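Local coordinates for protein choline dehydrogenase and related flavoproteins (PDB 3Q9T) that probably oxidises formate, as a formate oxidase of the glucose-methanol-choline oxidoreductase family that carries FAD in its 8-formyl form, at residues H228-I233 against G251-F256; V262-S265 against E270-K273. All coordinates share one frame; numbering follows the deposited sequence.

Contact 1: H228-I233 against G251-F256; sequences HSKRLI and GNELNF. With FAY ([(2R,3S,4R,5R)-5-(6-amino-9H-purin-9-yl)-3,4-dihydroxytetrahydrofuran-2-yl]methyl (2R,3S,4S)-5-(8-formyl-7-methyl-2,4-dioxo-3,4-dihydrobenzo[g]pteridin-10(2H)-yl)-2,3,4-trihydroxypentyl dihydrogen diphosphate), chain D.
Lys230 sets CG anti to its own N (chi1 175°), Glu253 turns CG beside its N (chi1 -57°), and both chains run on extended, crossing at about a right angle with NZ at the carboxylate. Lys230 NZ donates to Glu253 OE2 at 3.1 Å in a salt bridge. The approach is on the syn side, 17° out of the carboxylate plane. The methylenes of Lys230 also take part, CD lying 3.6 Å from Glu253 OE1. Further along, Ile233 crosses Asn255. Its CD1 touches Asn255 CB at 3.8 Å, and Thr245 OG1 bonds to Asn255 OD1. Strand 240-248 runs between the two segments, so both pairs reach across it. Lys230 and Arg231 both face Thr245 on that strand, a classic beta bulge. At the other end of 228-233 lies the adenine. Ser229 N donates to FAY N1A at 2.9 Å in a nearly straight bond. Ser229 OG lies 2.9 Å from FAY N6A and is bonded to Gln266 OE1. N6A also sits over one face of the His228 ring, near its rim. The arrangement is a bulged antiparallel strand pair in a small mixed sheet, its edge strand lining the adenine site of an FAD-binding domain.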
ATOM      1  N   HIS A 228     -25.178   1.561  15.626  1.00 17.57           N
ATOM      2  CA  HIS A 228     -24.352   0.654  14.847  1.00 18.39           C
ATOM      3  C   HIS A 228     -24.945  -0.754  14.905  1.00 21.70           C
ATOM      4  O   HIS A 228     -25.197  -1.302  15.994  1.00 23.79           O
ATOM      5  CB  HIS A 228     -22.932   0.666  15.417  1.00 21.85           C
ATOM      6  CG  HIS A 228     -21.899   0.116  14.490  1.00 24.47           C
ATOM      7  ND1 HIS A 228     -21.135   0.915  13.667  1.00 21.97           N
ATOM      8  CD2 HIS A 228     -21.494  -1.156  14.263  1.00 27.34           C
ATOM      9  CE1 HIS A 228     -20.305   0.161  12.972  1.00 23.23           C
ATOM     10  NE2 HIS A 228     -20.500  -1.100  13.314  1.00 22.29           N
ATOM     11  N   SER A 229     -25.198  -1.332  13.743  1.00 14.70           N
ATOM     12  CA  SER A 229     -25.763  -2.682  13.683  1.00 16.08           C
ATOM     13  C   SER A 229     -24.819  -3.720  14.275  1.00 21.48           C
ATOM     14  O   SER A 229     -23.603  -3.723  14.006  1.00 19.32           O
ATOM     15  CB  SER A 229     -26.124  -3.069  12.246  1.00 19.56           C
ATOM     16  OG  SER A 229     -24.961  -3.136  11.430  1.00 22.52           O
ATOM     17  N   LYS A 230     -25.385  -4.598  15.093  1.00 18.18           N
ATOM     18  CA  LYS A 230     -24.639  -5.713  15.628  1.00 17.47           C
ATOM     19  C   LYS A 230     -24.914  -6.968  14.825  1.00 17.34           C
ATOM     20  O   LYS A 230     -23.992  -7.702  14.489  1.00 16.71           O
ATOM     21  CB  LYS A 230     -25.008  -5.955  17.085  1.00 20.96           C
ATOM     22  CG  LYS A 230     -24.346  -7.179  17.647  1.00 18.64           C
ATOM     23  CD  LYS A 230     -24.901  -7.511  19.022  1.00 24.97           C
ATOM     24  CE  LYS A 230     -24.524  -8.927  19.427  1.00 20.97           C
ATOM     25  NZ  LYS A 230     -25.106  -9.270  20.763  1.00 31.91           N
ATOM     26  N   ARG A 231     -26.186  -7.211  14.513  1.00 17.11           N
ATOM     27  CA  ARG A 231     -26.600  -8.499  13.951  1.00 18.20           C
ATOM     28  C   ARG A 231     -28.044  -8.461  13.460  1.00 18.87           C
ATOM     29  O   ARG A 231     -28.862  -7.724  13.993  1.00 19.14           O
ATOM     30  CB  ARG A 231     -26.496  -9.572  15.031  1.00 21.24           C
ATOM     31  CG  ARG A 231     -26.556 -11.000  14.537  1.00 23.22           C
ATOM     32  CD  ARG A 231     -26.583 -11.940  15.737  1.00 30.94           C
ATOM     33  NE  ARG A 231     -25.322 -11.909  16.473  1.00 40.35           N
ATOM     34  CZ  ARG A 231     -25.177 -12.312  17.732  1.00 41.62           C
ATOM     35  NH1 ARG A 231     -26.227 -12.759  18.409  1.00 36.54           N
ATOM     36  NH2 ARG A 231     -23.986 -12.247  18.317  1.00 39.50           N
ATOM     37  N   LEU A 232     -28.363  -9.255  12.444  1.00 19.72           N
ATOM     38  CA  LEU A 232     -29.755  -9.454  12.066  1.00 20.05           C
ATOM     39  C   LEU A 232     -30.313 -10.486  13.044  1.00 21.48           C
ATOM     40  O   LEU A 232     -29.601 -11.415  13.426  1.00 23.98           O
ATOM     41  CB  LEU A 232     -29.858  -9.971  10.632  1.00 20.86           C
ATOM     42  CG  LEU A 232     -30.323  -9.101   9.451  1.00 21.44           C
ATOM     43  CD1 LEU A 232     -30.382  -7.603   9.747  1.00 15.69           C
ATOM     44  CD2 LEU A 232     -29.434  -9.386   8.251  1.00 20.48           C
ATOM     45  N   ILE A 233     -31.568 -10.314  13.464  1.00 19.98           N
ATOM     46  CA  ILE A 233     -32.235 -11.287  14.342  1.00 14.40           C
ATOM     47  C   ILE A 233     -32.914 -12.375  13.504  1.00 21.01           C
ATOM     48  O   ILE A 233     -33.921 -12.125  12.813  1.00 20.75           O
ATOM     49  CB  ILE A 233     -33.272 -10.605  15.276  1.00 16.96           C
ATOM     50  CG1 ILE A 233     -32.619  -9.457  16.059  1.00 18.79           C
ATOM     51  CG2 ILE A 233     -33.910 -11.627  16.237  1.00 20.99           C
ATOM     52  CD1 ILE A 233     -33.498  -8.894  17.213  1.00 18.44           C
ATOM     53  N   GLY A 251     -23.741   2.796  24.193  1.00 25.92           N
ATOM     54  CA  GLY A 251     -23.312   1.406  24.310  1.00 20.84           C
ATOM     55  C   GLY A 251     -24.385   0.451  24.807  1.00 22.58           C
ATOM     56  O   GLY A 251     -24.075  -0.574  25.400  1.00 22.71           O
ATOM     57  N   ASN A 252     -25.650   0.786  24.558  1.00 22.22           N
ATOM     58  CA  ASN A 252     -26.750  -0.123  24.873  1.00 24.22           C
ATOM     59  C   ASN A 252     -27.219  -0.859  23.638  1.00 19.81           C
ATOM     60  O   ASN A 252     -27.314  -0.273  22.551  1.00 24.12           O
ATOM     61  CB  ASN A 252     -27.913   0.644  25.469  1.00 21.15           C
ATOM     62  CG  ASN A 252     -27.546   1.309  26.755  1.00 28.45           C
ATOM     63  OD1 ASN A 252     -27.679   2.527  26.905  1.00 25.09           O
ATOM     64  ND2 ASN A 252     -27.068   0.513  27.704  1.00 24.15           N
ATOM     65  N   GLU A 253     -27.500  -2.143  23.794  1.00 18.93           N
ATOM     66  CA  GLU A 253     -27.965  -2.944  22.676  1.00 15.96           C
ATOM     67  C   GLU A 253     -29.490  -2.952  22.643  1.00 21.75           C
ATOM     68  O   GLU A 253     -30.155  -3.232  23.641  1.00 21.34           O
ATOM     69  CB  GLU A 253     -27.380  -4.366  22.717  1.00 16.20           C
ATOM     70  CG  GLU A 253     -25.845  -4.387  22.731  1.00 23.99           C
ATOM     71  CD  GLU A 253     -25.250  -5.740  22.375  1.00 31.63           C
ATOM     72  OE1 GLU A 253     -24.027  -5.798  22.121  1.00 24.11           O
ATOM     73  OE2 GLU A 253     -25.999  -6.742  22.338  1.00 35.44           O
ATOM     74  N   LEU A 254     -30.033  -2.624  21.480  1.00 22.64           N
ATOM     75  CA  LEU A 254     -31.473  -2.484  21.305  1.00 25.44           C
ATOM     76  C   LEU A 254     -31.925  -3.450  20.218  1.00 24.36           C
ATOM     77  O   LEU A 254     -31.240  -3.617  19.209  1.00 24.91           O
ATOM     78  CB  LEU A 254     -31.807  -1.050  20.890  1.00 20.86           C
ATOM     79  CG  LEU A 254     -32.218  -0.022  21.941  1.00 32.83           C
ATOM     80  CD1 LEU A 254     -31.531  -0.261  23.268  1.00 32.19           C
ATOM     81  CD2 LEU A 254     -31.949   1.379  21.434  1.00 26.33           C
ATOM     82  N   ASN A 255     -33.062  -4.101  20.427  1.00 23.13           N
ATOM     83  CA  ASN A 255     -33.659  -4.908  19.371  1.00 26.80           C
ATOM     84  C   ASN A 255     -34.856  -4.184  18.768  1.00 24.72           C
ATOM     85  O   ASN A 255     -35.680  -3.641  19.497  1.00 22.29           O
ATOM     86  CB  ASN A 255     -34.086  -6.277  19.899  1.00 21.52           C
ATOM     87  CG  ASN A 255     -32.990  -6.965  20.675  1.00 26.17           C
ATOM     88  OD1 ASN A 255     -31.893  -7.186  20.159  1.00 20.61           O
ATOM     89  ND2 ASN A 255     -33.270  -7.286  21.939  1.00 23.72           N
ATOM     90  N   PHE A 256     -34.936  -4.158  17.438  1.00 21.56           N
ATOM     91  CA  PHE A 256     -36.137  -3.670  16.754  1.00 21.63           C
ATOM     92  C   PHE A 256     -36.651  -4.759  15.827  1.00 26.86           C
ATOM     93  O   PHE A 256     -35.863  -5.463  15.190  1.00 23.54           O
ATOM     94  CB  PHE A 256     -35.873  -2.398  15.962  1.00 21.07           C
ATOM     95  CG  PHE A 256     -35.385  -1.246  16.794  1.00 23.24           C
ATOM     96  CD1 PHE A 256     -36.237  -0.599  17.684  1.00 24.69           C
ATOM     97  CD2 PHE A 256     -34.079  -0.796  16.675  1.00 23.59           C
ATOM     98  CE1 PHE A 256     -35.793   0.465  18.447  1.00 21.48           C
ATOM     99  CE2 PHE A 256     -33.619   0.274  17.438  1.00 23.80           C
ATOM    100  CZ  PHE A 256     -34.477   0.906  18.326  1.00 22.78           C
TER
HETATM  101  P   FAY D 600     -25.875   2.165  -1.389  1.00 20.09           P
HETATM  102  N1  FAY D 600     -22.110   7.263  -8.247  1.00 18.46           N
HETATM  103  C2  FAY D 600     -22.635   8.102  -9.226  1.00 22.42           C
HETATM  104  O2  FAY D 600     -23.614   7.753  -9.875  1.00 21.13           O
HETATM  105  N3  FAY D 600     -22.394   9.458  -9.158  1.00 25.79           N
HETATM  106  C4  FAY D 600     -21.245   9.893  -8.545  1.00 28.72           C
HETATM  107  O4  FAY D 600     -20.644  10.851  -9.066  1.00 23.69           O
HETATM  108  N5  FAY D 600     -19.554   9.469  -6.916  1.00 21.58           N
HETATM  109  C6  FAY D 600     -18.216   9.360  -4.987  1.00 24.40           C
HETATM  110  C7  FAY D 600     -17.876   8.786  -3.775  1.00 21.72           C
HETATM  111  C8  FAY D 600     -18.541   7.631  -3.350  1.00 20.79           C
HETATM  112  O8  FAY D 600     -18.987   6.276  -1.491  1.00 19.63           O
HETATM  113  C9  FAY D 600     -19.623   7.144  -4.095  1.00 16.48           C
HETATM  114  PA  FAY D 600     -24.800   3.530   0.845  1.00 14.25           P
HETATM  115  C1' FAY D 600     -21.699   5.875  -5.744  1.00 24.93           C
HETATM  116  C10 FAY D 600     -21.112   7.714  -7.415  1.00 18.45           C
HETATM  117  N10 FAY D 600     -20.853   7.065  -6.204  1.00 19.96           N
HETATM  118  N1A FAY D 600     -24.669   0.003  11.196  1.00 15.27           N
HETATM  119  O1A FAY D 600     -23.392   3.669   1.320  1.00 23.36           O
HETATM  120  C1B FAY D 600     -25.141   2.626   6.671  1.00 19.89           C
HETATM  121  O1P FAY D 600     -27.313   2.373  -0.980  1.00 19.08           O
HETATM  122  C2' FAY D 600     -23.007   6.328  -5.056  1.00 17.40           C
HETATM  123  O2' FAY D 600     -22.685   7.353  -4.185  1.00 19.25           O
HETATM  124  C2A FAY D 600     -25.570   1.008  10.892  1.00 16.55           C
HETATM  125  O2A FAY D 600     -25.327   4.739   0.135  1.00 19.13           O
HETATM  126  C2B FAY D 600     -24.169   3.636   6.088  1.00 19.89           C
HETATM  127  O2B FAY D 600     -23.829   4.670   6.993  1.00 15.16           O
HETATM  128  O2P FAY D 600     -25.671   0.784  -1.987  1.00 19.13           O
HETATM  129  C3' FAY D 600     -23.964   5.326  -4.330  1.00 28.07           C
HETATM  130  O3' FAY D 600     -24.539   5.796  -3.113  1.00 19.81           O
HETATM  131  N3A FAY D 600     -25.562   1.605   9.642  1.00 19.60           N
HETATM  132  C3B FAY D 600     -24.963   4.172   4.918  1.00 19.81           C
HETATM  133  O3B FAY D 600     -25.839   5.167   5.388  1.00 17.67           O
HETATM  134  O3P FAY D 600     -24.922   2.246  -0.092  1.00 18.13           O
HETATM  135  C4' FAY D 600     -23.387   3.960  -4.050  1.00 24.13           C
HETATM  136  O4' FAY D 600     -22.823   3.520  -5.282  1.00 20.95           O
HETATM  137  C4A FAY D 600     -24.666   1.194   8.708  1.00 19.34           C
HETATM  138  C4B FAY D 600     -25.815   3.001   4.495  1.00 18.64           C
HETATM  139  O4B FAY D 600     -25.767   2.055   5.550  1.00 18.15           O
HETATM  140  C4X FAY D 600     -20.600   9.000  -7.669  1.00 26.10           C
HETATM  141  C5' FAY D 600     -24.481   2.996  -3.529  1.00 26.42           C
HETATM  142  O5' FAY D 600     -25.298   3.323  -2.396  1.00 23.62           O
HETATM  143  C5A FAY D 600     -23.758   0.178   8.992  1.00 21.79           C
HETATM  144  C5B FAY D 600     -25.322   2.399   3.194  1.00 17.68           C
HETATM  145  O5B FAY D 600     -25.733   3.241   2.146  1.00 19.03           O
HETATM  146  C5X FAY D 600     -19.142   8.740  -5.821  1.00 28.26           C
HETATM  147  C6A FAY D 600     -23.753  -0.422  10.250  1.00 25.55           C
HETATM  148  N6A FAY D 600     -22.815  -1.330  10.557  1.00 22.15           N
HETATM  149  N7A FAY D 600     -23.004  -0.025   7.892  1.00 20.75           N
HETATM  150  C7M FAY D 600     -16.666   9.323  -3.048  1.00 18.34           C
HETATM  151  C8A FAY D 600     -23.408   0.818   6.919  1.00 14.35           C
HETATM  152  C8M FAY D 600     -18.445   7.272  -1.917  1.00 20.01           C
HETATM  153  C9A FAY D 600     -19.907   7.656  -5.359  1.00 19.63           C
HETATM  154  N9A FAY D 600     -24.427   1.579   7.411  1.00 22.10           N

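Contact 2: V262-S265 against E270-K273; sequences VILS and ETPK. With FAY ([(2R,3S,4R,5R)-5-(6-amino-9H-purin-9-yl)-3,4-dihydroxytetrahydrofuran-2-yl]methyl (2R,3S,4S)-5-(8-formyl-7-methyl-2,4-dioxo-3,4-dihydrobenzo[g]pteridin-10(2H)-yl)-2,3,4-trihydroxypentyl dihydrogen diphosphate), chain D; ACT (acetate ion), chain G.
Strand 261-264 runs out into Ser265 and helix 267-277 folds back beside it, bringing the CA atoms of Ser265 and Thr271 to 6.5 Å. The side chains of Leu264 and Thr271 lie alongside each other, pointing opposite ways. Leu264 CG lies 3.6 Å from Thr271 OG1, and Leu264 CD2 packs on Thr271 CG2 at 3.7 Å. The hydroxyl of Thr271 is buried but doubly held, by Asp542 OD2 and by Gln266 N at the start of the helix. The next residue, Pro272, has no N-H to give to the preceding turn, and the helix is kinked there. This strand-turn-helix belongs to the parallel sheet of a Rossmann-type FAD-binding domain, where 261-264 lies between strands 9-12 and 538-540. Ser265 OG bonds to Ala541 O, while Ser265 O comes within 3.3 Å of FAY C5B. Glu270 CG, anti to the carbonyl carbon (chi1 -65°), lies 3.1 Å from FAY N7A; the bend at chi2 (-81°) then turns the carboxylate to Lys273. There Lys273 NZ meets the syn lone pair of Glu270 OE1 at 2.9 Å in a salt bridge between residues three apart, about one helical turn. Tyr67 OH bonds to Glu270 OE2. Lys273 NZ is also bonded to Pro440 O and Gln442 O. An acetate, probably from the crystallisation liquor, lies beside both charged groups, but its exact place is doubtful.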
ATOM      1  N   VAL A 262     -37.673  -7.207   6.838  1.00 20.60           N
ATOM      2  CA  VAL A 262     -36.463  -6.437   7.022  1.00 15.20           C
ATOM      3  C   VAL A 262     -35.769  -6.261   5.673  1.00 19.19           C
ATOM      4  O   VAL A 262     -35.606  -7.218   4.901  1.00 13.83           O
ATOM      5  CB  VAL A 262     -35.530  -7.111   8.031  1.00 19.35           C
ATOM      6  CG1 VAL A 262     -34.138  -6.490   7.979  1.00 12.07           C
ATOM      7  CG2 VAL A 262     -36.122  -6.982   9.429  1.00 19.43           C
ATOM      8  N   ILE A 263     -35.391  -5.023   5.379  1.00 15.76           N
ATOM      9  CA  ILE A 263     -34.610  -4.743   4.184  1.00 20.25           C
ATOM     10  C   ILE A 263     -33.199  -4.282   4.566  1.00 18.67           C
ATOM     11  O   ILE A 263     -33.016  -3.251   5.227  1.00 19.31           O
ATOM     12  CB  ILE A 263     -35.268  -3.705   3.251  1.00 18.58           C
ATOM     13  CG1 ILE A 263     -36.707  -4.102   2.867  1.00 15.60           C
ATOM     14  CG2 ILE A 263     -34.447  -3.583   1.981  1.00 16.34           C
ATOM     15  CD1 ILE A 263     -37.743  -3.834   3.928  1.00 20.50           C
ATOM     16  N   LEU A 264     -32.210  -5.067   4.155  1.00 18.05           N
ATOM     17  CA  LEU A 264     -30.818  -4.772   4.449  1.00 16.04           C
ATOM     18  C   LEU A 264     -30.239  -3.885   3.343  1.00 17.94           C
ATOM     19  O   LEU A 264     -30.173  -4.286   2.190  1.00 18.94           O
ATOM     20  CB  LEU A 264     -30.029  -6.069   4.586  1.00 11.96           C
ATOM     21  CG  LEU A 264     -28.520  -5.939   4.830  1.00 15.87           C
ATOM     22  CD1 LEU A 264     -28.220  -5.003   5.983  1.00 15.92           C
ATOM     23  CD2 LEU A 264     -27.895  -7.334   5.079  1.00 13.58           C
ATOM     24  N   SER A 265     -29.839  -2.674   3.727  1.00 18.67           N
ATOM     25  CA  SER A 265     -29.337  -1.653   2.823  1.00 14.22           C
ATOM     26  C   SER A 265     -28.024  -1.024   3.340  1.00 17.46           C
ATOM     27  O   SER A 265     -27.841   0.198   3.297  1.00 14.77           O
ATOM     28  CB  SER A 265     -30.398  -0.552   2.663  1.00 16.53           C
ATOM     29  OG  SER A 265     -31.628  -1.076   2.173  1.00 19.66           O
ATOM     30  N   GLU A 270     -20.821  -3.291   3.925  1.00 19.19           N
ATOM     31  CA  GLU A 270     -21.348  -3.644   5.253  1.00 17.32           C
ATOM     32  C   GLU A 270     -22.517  -4.604   5.183  1.00 21.72           C
ATOM     33  O   GLU A 270     -22.772  -5.339   6.142  1.00 20.46           O
ATOM     34  CB  GLU A 270     -21.763  -2.414   6.072  1.00 14.85           C
ATOM     35  CG  GLU A 270     -20.629  -1.484   6.448  1.00 18.02           C
ATOM     36  CD  GLU A 270     -19.819  -1.949   7.664  1.00 21.01           C
ATOM     37  OE1 GLU A 270     -20.311  -2.752   8.490  1.00 20.93           O
ATOM     38  OE2 GLU A 270     -18.674  -1.492   7.794  1.00 22.00           O
ATOM     39  N   THR A 271     -23.248  -4.586   4.071  1.00 16.26           N
ATOM     40  CA  THR A 271     -24.305  -5.559   3.902  1.00 18.63           C
ATOM     41  C   THR A 271     -23.768  -7.012   4.001  1.00 17.35           C
ATOM     42  O   THR A 271     -24.245  -7.788   4.827  1.00 18.44           O
ATOM     43  CB  THR A 271     -25.067  -5.352   2.590  1.00 17.65           C
ATOM     44  OG1 THR A 271     -26.034  -4.313   2.766  1.00 18.16           O
ATOM     45  CG2 THR A 271     -25.769  -6.640   2.180  1.00 11.78           C
ATOM     46  N   PRO A 272     -22.774  -7.382   3.172  1.00 15.90           N
ATOM     47  CA  PRO A 272     -22.264  -8.761   3.317  1.00 23.23           C
ATOM     48  C   PRO A 272     -21.664  -9.050   4.701  1.00 20.74           C
ATOM     49  O   PRO A 272     -21.749 -10.178   5.188  1.00 18.92           O
ATOM     50  CB  PRO A 272     -21.165  -8.852   2.253  1.00 13.13           C
ATOM     51  CG  PRO A 272     -20.792  -7.406   1.963  1.00 14.99           C
ATOM     52  CD  PRO A 272     -22.093  -6.658   2.079  1.00 16.59           C
ATOM     53  N   LYS A 273     -21.046  -8.048   5.311  1.00 16.45           N
ATOM     54  CA  LYS A 273     -20.487  -8.223   6.640  1.00 20.93           C
ATOM     55  C   LYS A 273     -21.611  -8.598   7.617  1.00 16.50           C
ATOM     56  O   LYS A 273     -21.536  -9.619   8.300  1.00 17.63           O
ATOM     57  CB  LYS A 273     -19.752  -6.950   7.081  1.00 19.40           C
ATOM     58  CG  LYS A 273     -19.180  -7.007   8.468  1.00 18.41           C
ATOM     59  CD  LYS A 273     -18.582  -5.667   8.830  1.00 21.44           C
ATOM     60  CE  LYS A 273     -18.855  -5.349  10.283  1.00 18.89           C
ATOM     61  NZ  LYS A 273     -18.738  -3.890  10.581  1.00 19.09           N
TER
HETATM   62  P   FAY D 600     -25.875   2.165  -1.389  1.00 20.09           P
HETATM   63  N1  FAY D 600     -22.110   7.263  -8.247  1.00 18.46           N
HETATM   64  C2  FAY D 600     -22.635   8.102  -9.226  1.00 22.42           C
HETATM   65  O2  FAY D 600     -23.614   7.753  -9.875  1.00 21.13           O
HETATM   66  N3  FAY D 600     -22.394   9.458  -9.158  1.00 25.79           N
HETATM   67  C4  FAY D 600     -21.245   9.893  -8.545  1.00 28.72           C
HETATM   68  O4  FAY D 600     -20.644  10.851  -9.066  1.00 23.69           O
HETATM   69  N5  FAY D 600     -19.554   9.469  -6.916  1.00 21.58           N
HETATM   70  C6  FAY D 600     -18.216   9.360  -4.987  1.00 24.40           C
HETATM   71  C7  FAY D 600     -17.876   8.786  -3.775  1.00 21.72           C
HETATM   72  C8  FAY D 600     -18.541   7.631  -3.350  1.00 20.79           C
HETATM   73  O8  FAY D 600     -18.987   6.276  -1.491  1.00 19.63           O
HETATM   74  C9  FAY D 600     -19.623   7.144  -4.095  1.00 16.48           C
HETATM   75  PA  FAY D 600     -24.800   3.530   0.845  1.00 14.25           P
HETATM   76  C1' FAY D 600     -21.699   5.875  -5.744  1.00 24.93           C
HETATM   77  C10 FAY D 600     -21.112   7.714  -7.415  1.00 18.45           C
HETATM   78  N10 FAY D 600     -20.853   7.065  -6.204  1.00 19.96           N
HETATM   79  N1A FAY D 600     -24.669   0.003  11.196  1.00 15.27           N
HETATM   80  O1A FAY D 600     -23.392   3.669   1.320  1.00 23.36           O
HETATM   81  C1B FAY D 600     -25.141   2.626   6.671  1.00 19.89           C
HETATM   82  O1P FAY D 600     -27.313   2.373  -0.980  1.00 19.08           O
HETATM   83  C2' FAY D 600     -23.007   6.328  -5.056  1.00 17.40           C
HETATM   84  O2' FAY D 600     -22.685   7.353  -4.185  1.00 19.25           O
HETATM   85  C2A FAY D 600     -25.570   1.008  10.892  1.00 16.55           C
HETATM   86  O2A FAY D 600     -25.327   4.739   0.135  1.00 19.13           O
HETATM   87  C2B FAY D 600     -24.169   3.636   6.088  1.00 19.89           C
HETATM   88  O2B FAY D 600     -23.829   4.670   6.993  1.00 15.16           O
HETATM   89  O2P FAY D 600     -25.671   0.784  -1.987  1.00 19.13           O
HETATM   90  C3' FAY D 600     -23.964   5.326  -4.330  1.00 28.07           C
HETATM   91  O3' FAY D 600     -24.539   5.796  -3.113  1.00 19.81           O
HETATM   92  N3A FAY D 600     -25.562   1.605   9.642  1.00 19.60           N
HETATM   93  C3B FAY D 600     -24.963   4.172   4.918  1.00 19.81           C
HETATM   94  O3B FAY D 600     -25.839   5.167   5.388  1.00 17.67           O
HETATM   95  O3P FAY D 600     -24.922   2.246  -0.092  1.00 18.13           O
HETATM   96  C4' FAY D 600     -23.387   3.960  -4.050  1.00 24.13           C
HETATM   97  O4' FAY D 600     -22.823   3.520  -5.282  1.00 20.95           O
HETATM   98  C4A FAY D 600     -24.666   1.194   8.708  1.00 19.34           C
HETATM   99  C4B FAY D 600     -25.815   3.001   4.495  1.00 18.64           C
HETATM  100  O4B FAY D 600     -25.767   2.055   5.550  1.00 18.15           O
HETATM  101  C4X FAY D 600     -20.600   9.000  -7.669  1.00 26.10           C
HETATM  102  C5' FAY D 600     -24.481   2.996  -3.529  1.00 26.42           C
HETATM  103  O5' FAY D 600     -25.298   3.323  -2.396  1.00 23.62           O
HETATM  104  C5A FAY D 600     -23.758   0.178   8.992  1.00 21.79           C
HETATM  105  C5B FAY D 600     -25.322   2.399   3.194  1.00 17.68           C
HETATM  106  O5B FAY D 600     -25.733   3.241   2.146  1.00 19.03           O
HETATM  107  C5X FAY D 600     -19.142   8.740  -5.821  1.00 28.26           C
HETATM  108  C6A FAY D 600     -23.753  -0.422  10.250  1.00 25.55           C
HETATM  109  N6A FAY D 600     -22.815  -1.330  10.557  1.00 22.15           N
HETATM  110  N7A FAY D 600     -23.004  -0.025   7.892  1.00 20.75           N
HETATM  111  C7M FAY D 600     -16.666   9.323  -3.048  1.00 18.34           C
HETATM  112  C8A FAY D 600     -23.408   0.818   6.919  1.00 14.35           C
HETATM  113  C8M FAY D 600     -18.445   7.272  -1.917  1.00 20.01           C
HETATM  114  C9A FAY D 600     -19.907   7.656  -5.359  1.00 19.63           C
HETATM  115  N9A FAY D 600     -24.427   1.579   7.411  1.00 22.10           N
HETATM  116  C   ACT G   1     -17.179  -0.765  10.686  1.00 36.73           C
HETATM  117  O   ACT G   1     -17.212  -1.231   9.522  1.00 30.92           O
HETATM  118  OXT ACT G   1     -18.139  -1.105  11.415  1.00 29.03           O
HETATM  119  CH3 ACT G   1     -16.063   0.130  11.175  1.00 28.80           C

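Overall arrangement
Contact 1 and contact 2 share the adenine end of the cofactor, with centres 13 Å apart. Contact 1 serves the N1A side of the base; contact 2 serves N7A and the ribose. The flavin is remote, at the other end of the cofactor. Aliphatic side chains join the two contacts: Leu232 CD2 is 4.1 Å from Leu264 CD2, and Leu232 CD1 is 4.3 Å from Val262 CG1. Leu232 thus packs the small mixed sheet on the parallel sheet. Near the base, His228 NE2 and Lys273 NZ come to 4.3 Å and both bond to Pro440 O. Strand 253-258 of contact 1 leads directly into strand 261-264 of contact 2.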